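Local coordinates for protein cyclic GMP-AMP synthase-like receptor (Tribolium castaneum, PDB 7LT2) that senses double-stranded RNA in the cytoplasm and, in response, makes the cyclic dinucleotide 2',3'-cGAMP from ATP and GTP as an innate immune signal, at residues A[116-119]-A[120-124]; A[139-142]-A[143-147]. One frame throughout, in Å; residues are numbered along the deposited sequence.

Interaction 1. Residues A[116-119]-A[120-124]; sequences KDFR and KKFLA
The rings of F118 and F122 form a slid-apart, near-parallel aromatic pair: their planes differ by 20° but the centroids lie 4.6 Å apart, so the overlap is slight. On the F118 ring, one face carries CB and CD1 of F122, and CB lies 4.2 Å from the F118 ring centroid, over the face, a CH-pi contact. On the F122 ring, one face receives CE1 of F118 near the rim, 3.6 Å above the plane, while the carbonyl O of F118 lies in plane at an edge. The two side chains leave the backbone differently, F118 with CG anti to its own N (chi1 -177°) and F122 with CG anti to its carbonyl carbon, which goes with the rings meeting face toward face. L123 CD2 approaches F118 CE2 obliquely at 4.0 Å.

The backbone is one short helical turn, in which K121 N bonds D117 O, F122 N bonds F118 O and L123 N bonds R119 O. D117 occupies the N-cap position without a capping bond from its side chain; instead its OD1 forms a salt bridge with K120 NZ at 2.5 Å, the lysine arriving on the anti side of the carboxylate and 30° out of its plane. One water donates to K116 O and accepts from both N and NZ of K120.

This is local packing of helix 118-122 in the Mab-21 nucleotidyltransferase domain, away from the annotated sites. R119 pairs with D104 and D127. K133 NZ of helix 131-147 bonds the carbonyls of K120 and L123. The aromatic side packs on L45 and L49 of helix 44-49, F122 also meeting W137 of helix 131-147, while L123 touches L103 of helix 103-107.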
ATOM      1  N   LYS A 116       5.160  21.909 -22.354  1.00 20.96           N
ATOM      2  CA  LYS A 116       5.781  23.227 -22.249  1.00 21.15           C
ATOM      3  C   LYS A 116       6.019  23.628 -20.799  1.00 22.40           C
ATOM      4  O   LYS A 116       7.036  24.256 -20.485  1.00 20.44           O
ATOM      5  CB  LYS A 116       4.924  24.288 -22.942  1.00 21.19           C
ATOM      6  CG  LYS A 116       5.564  25.681 -22.893  1.00 30.60           C
ATOM      7  CD  LYS A 116       4.707  26.741 -23.560  1.00 33.74           C
ATOM      8  CE  LYS A 116       5.450  28.074 -23.615  1.00 32.08           C
ATOM      9  NZ  LYS A 116       6.782  27.902 -24.256  1.00 40.33           N
ATOM     10  N   ASP A 117       5.100  23.279 -19.900  1.00 18.29           N
ATOM     11  CA  ASP A 117       5.218  23.682 -18.508  1.00 22.28           C
ATOM     12  C   ASP A 117       5.719  22.562 -17.601  1.00 21.80           C
ATOM     13  O   ASP A 117       5.677  22.718 -16.377  1.00 19.25           O
ATOM     14  CB  ASP A 117       3.872  24.209 -17.989  1.00 22.73           C
ATOM     15  CG  ASP A 117       3.476  25.548 -18.608  1.00 28.74           C
ATOM     16  OD1 ASP A 117       4.361  26.289 -19.085  1.00 28.43           O
ATOM     17  OD2 ASP A 117       2.269  25.865 -18.608  1.00 33.41           O
ATOM     18  N   PHE A 118       6.202  21.447 -18.162  1.00 18.35           N
ATOM     19  CA  PHE A 118       6.642  20.333 -17.323  1.00 22.05           C
ATOM     20  C   PHE A 118       7.781  20.750 -16.397  1.00 19.45           C
ATOM     21  O   PHE A 118       7.766  20.441 -15.200  1.00 17.22           O
ATOM     22  CB  PHE A 118       7.063  19.136 -18.184  1.00 19.14           C
ATOM     23  CG  PHE A 118       7.456  17.921 -17.377  1.00 17.01           C
ATOM     24  CD1 PHE A 118       6.495  17.009 -16.972  1.00 17.65           C
ATOM     25  CD2 PHE A 118       8.778  17.699 -17.019  1.00 20.04           C
ATOM     26  CE1 PHE A 118       6.842  15.896 -16.218  1.00 21.24           C
ATOM     27  CE2 PHE A 118       9.131  16.587 -16.263  1.00 19.54           C
ATOM     28  CZ  PHE A 118       8.161  15.685 -15.863  1.00 19.93           C
ATOM     29  N   ARG A 119       8.783  21.449 -16.935  1.00 18.70           N
ATOM     30  CA  ARG A 119       9.911  21.874 -16.114  1.00 17.48           C
ATOM     31  C   ARG A 119       9.451  22.759 -14.957  1.00 20.16           C
ATOM     32  O   ARG A 119       9.812  22.522 -13.798  1.00 20.73           O
ATOM     33  CB  ARG A 119      10.945  22.598 -16.985  1.00 19.62           C
ATOM     34  CG  ARG A 119      12.159  23.083 -16.220  1.00 23.16           C
ATOM     35  CD  ARG A 119      13.218  23.678 -17.147  1.00 24.69           C
ATOM     36  NE  ARG A 119      14.045  22.656 -17.784  1.00 26.34           N
ATOM     37  CZ  ARG A 119      14.255  22.556 -19.091  1.00 26.58           C
ATOM     38  NH1 ARG A 119      13.704  23.399 -19.949  1.00 30.51           N
ATOM     39  NH2 ARG A 119      15.057  21.599 -19.547  1.00 22.48           N
ATOM     40  N   LYS A 120       8.644  23.784 -15.255  1.00 18.90           N
ATOM     41  CA  LYS A 120       8.154  24.680 -14.209  1.00 24.75           C
ATOM     42  C   LYS A 120       7.400  23.920 -13.132  1.00 23.16           C
ATOM     43  O   LYS A 120       7.513  24.239 -11.942  1.00 24.41           O
ATOM     44  CB  LYS A 120       7.220  25.744 -14.791  1.00 27.31           C
ATOM     45  CG  LYS A 120       7.815  26.769 -15.707  1.00 36.49           C
ATOM     46  CD  LYS A 120       6.731  27.795 -16.025  1.00 35.40           C
ATOM     47  CE  LYS A 120       6.799  28.253 -17.455  1.00 36.77           C
ATOM     48  NZ  LYS A 120       6.635  27.104 -18.373  1.00 25.88           N
ATOM     49  N   LYS A 121       6.594  22.936 -13.533  1.00 19.82           N
ATOM     50  CA  LYS A 121       5.665  22.300 -12.604  1.00 20.87           C
ATOM     51  C   LYS A 121       6.302  21.180 -11.796  1.00 21.01           C
ATOM     52  O   LYS A 121       5.853  20.912 -10.676  1.00 20.84           O
ATOM     53  CB  LYS A 121       4.451  21.742 -13.354  1.00 27.36           C
ATOM     54  CG  LYS A 121       3.580  22.781 -14.041  1.00 29.31           C
ATOM     55  CD  LYS A 121       3.025  23.794 -13.064  1.00 36.60           C
ATOM     56  CE  LYS A 121       2.095  24.775 -13.765  1.00 40.63           C
ATOM     57  NZ  LYS A 121       0.963  24.084 -14.436  1.00 44.53           N
ATOM     58  N   PHE A 122       7.329  20.510 -12.327  1.00 18.38           N
ATOM     59  CA  PHE A 122       7.833  19.286 -11.717  1.00 17.16           C
ATOM     60  C   PHE A 122       9.302  19.298 -11.321  1.00 20.58           C
ATOM     61  O   PHE A 122       9.686  18.487 -10.469  1.00 18.82           O
ATOM     62  CB  PHE A 122       7.634  18.086 -12.658  1.00 15.82           C
ATOM     63  CG  PHE A 122       6.208  17.690 -12.869  1.00 18.11           C
ATOM     64  CD1 PHE A 122       5.467  18.241 -13.904  1.00 20.31           C
ATOM     65  CD2 PHE A 122       5.615  16.730 -12.062  1.00 17.82           C
ATOM     66  CE1 PHE A 122       4.153  17.853 -14.119  1.00 18.08           C
ATOM     67  CE2 PHE A 122       4.303  16.342 -12.271  1.00 20.77           C
ATOM     68  CZ  PHE A 122       3.572  16.907 -13.301  1.00 17.62           C
ATOM     69  N   LEU A 123      10.135  20.150 -11.914  1.00 19.61           N
ATOM     70  CA  LEU A 123      11.580  19.992 -11.834  1.00 20.12           C
ATOM     71  C   LEU A 123      12.221  21.088 -10.996  1.00 22.86           C
ATOM     72  O   LEU A 123      11.827  22.256 -11.068  1.00 25.72           O
ATOM     73  CB  LEU A 123      12.206  19.991 -13.230  1.00 19.77           C
ATOM     74  CG  LEU A 123      11.676  18.889 -14.147  1.00 18.89           C
ATOM     75  CD1 LEU A 123      12.390  18.935 -15.501  1.00 21.16           C
ATOM     76  CD2 LEU A 123      11.835  17.522 -13.478  1.00 19.04           C
ATOM     77  N   ALA A 124      13.215  20.699 -10.212  1.00 23.14           N
ATOM     78  CA  ALA A 124      14.021  21.643  -9.455  1.00 26.07           C
ATOM     79  C   ALA A 124      15.253  21.996 -10.287  1.00 34.75           C
ATOM     80  O   ALA A 124      15.279  21.774 -11.501  1.00 32.31           O
ATOM     81  CB  ALA A 124      14.372  21.053  -8.087  1.00 27.17           C
TER
HETATM   82  O   HOH W   1       8.480  24.751 -18.097  1.00 18.86           O

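Interaction 2. Residues A[139-142]-A[143-147]; sequences ESLV and QKTLN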
ATOM      1  N   GLU A 139      -2.150  18.135  -6.114  1.00 22.00           N
ATOM      2  CA  GLU A 139      -3.139  18.760  -5.240  1.00 20.07           C
ATOM      3  C   GLU A 139      -3.933  19.828  -5.986  1.00 20.98           C
ATOM      4  O   GLU A 139      -5.164  19.884  -5.889  1.00 22.82           O
ATOM      5  CB  GLU A 139      -2.438  19.356  -4.013  1.00 23.46           C
ATOM      6  CG  GLU A 139      -3.306  20.249  -3.152  1.00 30.54           C
ATOM      7  CD  GLU A 139      -2.513  20.929  -2.043  1.00 41.43           C
ATOM      8  OE1 GLU A 139      -1.272  20.782  -2.012  1.00 39.95           O
ATOM      9  OE2 GLU A 139      -3.133  21.614  -1.201  1.00 47.86           O
ATOM     10  N   SER A 140      -3.240  20.678  -6.751  1.00 18.36           N
ATOM     11  CA  SER A 140      -3.925  21.700  -7.536  1.00 21.38           C
ATOM     12  C   SER A 140      -4.869  21.075  -8.558  1.00 20.82           C
ATOM     13  O   SER A 140      -6.012  21.523  -8.715  1.00 20.39           O
ATOM     14  CB  SER A 140      -2.892  22.597  -8.223  1.00 23.07           C
ATOM     15  OG  SER A 140      -3.506  23.493  -9.126  1.00 27.22           O
ATOM     16  N   LEU A 141      -4.417  20.022  -9.245  1.00 18.04           N
ATOM     17  CA  LEU A 141      -5.256  19.367 -10.244  1.00 19.61           C
ATOM     18  C   LEU A 141      -6.482  18.718  -9.609  1.00 18.44           C
ATOM     19  O   LEU A 141      -7.585  18.780 -10.166  1.00 18.82           O
ATOM     20  CB  LEU A 141      -4.435  18.330 -11.010  1.00 19.74           C
ATOM     21  CG  LEU A 141      -5.166  17.458 -12.027  1.00 20.06           C
ATOM     22  CD1 LEU A 141      -5.933  18.309 -13.038  1.00 21.65           C
ATOM     23  CD2 LEU A 141      -4.170  16.550 -12.719  1.00 23.34           C
ATOM     24  N   VAL A 142      -6.314  18.096  -8.441  1.00 19.30           N
ATOM     25  CA  VAL A 142      -7.452  17.495  -7.754  1.00 20.36           C
ATOM     26  C   VAL A 142      -8.467  18.560  -7.346  1.00 18.87           C
ATOM     27  O   VAL A 142      -9.678  18.382  -7.534  1.00 20.80           O
ATOM     28  CB  VAL A 142      -6.964  16.663  -6.554  1.00 20.28           C
ATOM     29  CG1 VAL A 142      -8.143  16.222  -5.696  1.00 22.69           C
ATOM     30  CG2 VAL A 142      -6.185  15.447  -7.060  1.00 18.62           C
ATOM     31  N   GLN A 143      -7.994  19.690  -6.803  1.00 20.13           N
ATOM     32  CA  GLN A 143      -8.895  20.787  -6.451  1.00 22.09           C
ATOM     33  C   GLN A 143      -9.635  21.302  -7.680  1.00 21.41           C
ATOM     34  O   GLN A 143     -10.854  21.510  -7.648  1.00 20.99           O
ATOM     35  CB  GLN A 143      -8.111  21.927  -5.788  1.00 25.48           C
ATOM     36  CG  GLN A 143      -7.523  21.600  -4.421  1.00 25.95           C
ATOM     37  CD  GLN A 143      -8.548  21.686  -3.305  1.00 30.90           C
ATOM     38  OE1 GLN A 143      -9.736  21.872  -3.551  1.00 38.06           O
ATOM     39  NE2 GLN A 143      -8.086  21.549  -2.067  1.00 40.68           N
ATOM     40  N   LYS A 144      -8.900  21.528  -8.771  1.00 19.43           N
ATOM     41  CA  LYS A 144      -9.515  21.988 -10.010  1.00 22.00           C
ATOM     42  C   LYS A 144     -10.615  21.037 -10.459  1.00 20.30           C
ATOM     43  O   LYS A 144     -11.696  21.474 -10.875  1.00 20.61           O
ATOM     44  CB  LYS A 144      -8.440  22.126 -11.091  1.00 21.18           C
ATOM     45  CG  LYS A 144      -8.888  22.803 -12.369  1.00 21.99           C
ATOM     46  CD  LYS A 144      -7.735  22.865 -13.359  1.00 25.17           C
ATOM     47  CE  LYS A 144      -8.141  23.577 -14.644  1.00 25.36           C
ATOM     48  NZ  LYS A 144      -6.951  23.765 -15.524  1.00 22.35           N
ATOM     49  N   THR A 145     -10.359  19.730 -10.357  1.00 17.38           N
ATOM     50  CA  THR A 145     -11.323  18.718 -10.778  1.00 20.05           C
ATOM     51  C   THR A 145     -12.539  18.690  -9.860  1.00 20.01           C
ATOM     52  O   THR A 145     -13.682  18.646 -10.332  1.00 19.79           O
ATOM     53  CB  THR A 145     -10.637  17.352 -10.815  1.00 19.80           C
ATOM     54  OG1 THR A 145      -9.537  17.393 -11.735  1.00 19.25           O
ATOM     55  CG2 THR A 145     -11.613  16.267 -11.251  1.00 21.19           C
ATOM     56  N   LEU A 146     -12.312  18.717  -8.541  1.00 18.98           N
ATOM     57  CA  LEU A 146     -13.423  18.721  -7.588  1.00 19.22           C
ATOM     58  C   LEU A 146     -14.397  19.867  -7.856  1.00 20.28           C
ATOM     59  O   LEU A 146     -15.613  19.704  -7.700  1.00 25.22           O
ATOM     60  CB  LEU A 146     -12.882  18.799  -6.160  1.00 26.30           C
ATOM     61  CG  LEU A 146     -12.167  17.557  -5.615  1.00 21.83           C
ATOM     62  CD1 LEU A 146     -11.344  17.923  -4.388  1.00 23.24           C
ATOM     63  CD2 LEU A 146     -13.164  16.469  -5.275  1.00 23.48           C
ATOM     64  N   ASN A 147     -13.885  21.032  -8.267  1.00 20.74           N
ATOM     65  CA  ASN A 147     -14.747  22.185  -8.514  1.00 18.73           C
ATOM     66  C   ASN A 147     -15.690  21.986  -9.692  1.00 21.68           C
ATOM     67  O   ASN A 147     -16.722  22.666  -9.760  1.00 22.88           O
ATOM     68  CB  ASN A 147     -13.908  23.446  -8.765  1.00 19.42           C
ATOM     69  CG  ASN A 147     -13.215  23.948  -7.518  1.00 22.25           C
ATOM     70  OD1 ASN A 147     -13.639  23.671  -6.398  1.00 23.27           O
ATOM     71  ND2 ASN A 147     -12.143  24.710  -7.709  1.00 22.45           N
TER
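Q143 opens the second half of this helical stretch by giving its backbone N-H to E139 O at 3.0 Å. Its CG lies beside the backbone N (chi1 -67°), and this brings CG within 3.3 Å of the same E139 O, so the aliphatic start of the side chain rests against the carbonyl it bonds.

K144 repeats the i to i+4 pattern with S140 O, and its CB lies near that oxygen and L141 O. From there the chain runs fully extended away from the E139-V142 turn, and NZ bonds the carbonyl of Q42.

T145 adds a second grip. Both its N and its OG1 donate to L141 O, each at 2.9 Å, and they approach from opposite faces of the carbonyl plane. The hydroxyl can fold back in this way because OG1 is anti to the carbonyl carbon (chi1 -60°); its proton is thereby used on L141 O, in a residue that is buried. The same OG1 lies 3.9 Å from L141 CD1, where the two side chains pass at a slant.

L146 N bonds V142 O at 2.8 Å. L146 and V142 point the same way and lie side by side, CD1 of the leucine meeting CG1 of the valine at 3.9 Å.

This stretch belongs to helix 131-147 of the nucleotidyltransferase domain, and among its neighbours are helix 18-42 and strand 164-171. Helix 18-42 supplies M39 against L141 and T145, Q38 against T145 and F35 against L146, while W170 of strand 164-171 packs on Q143 and L146.

How the interactions relate
Interaction 1 comes first along the chain, on helix 118-122, and interaction 2 follows on the next helix, 131-147. Their centres are 18 Å apart and their nearest atoms about 7 Å, so they do not touch. The connection runs through the earlier part of helix 131-147, where K133, T134 and W137 meet the short helix, whereas residues 139-147 pack against helix 18-42 and strand 164-171. One long helix thus joins a peripheral helical turn to the sheet of the nucleotidyltransferase domain. Interaction 1 lies away from the annotated sites; in interaction 2, the V142 side chain is about 10 Å from that of D193, a probable catalytic metal ligand.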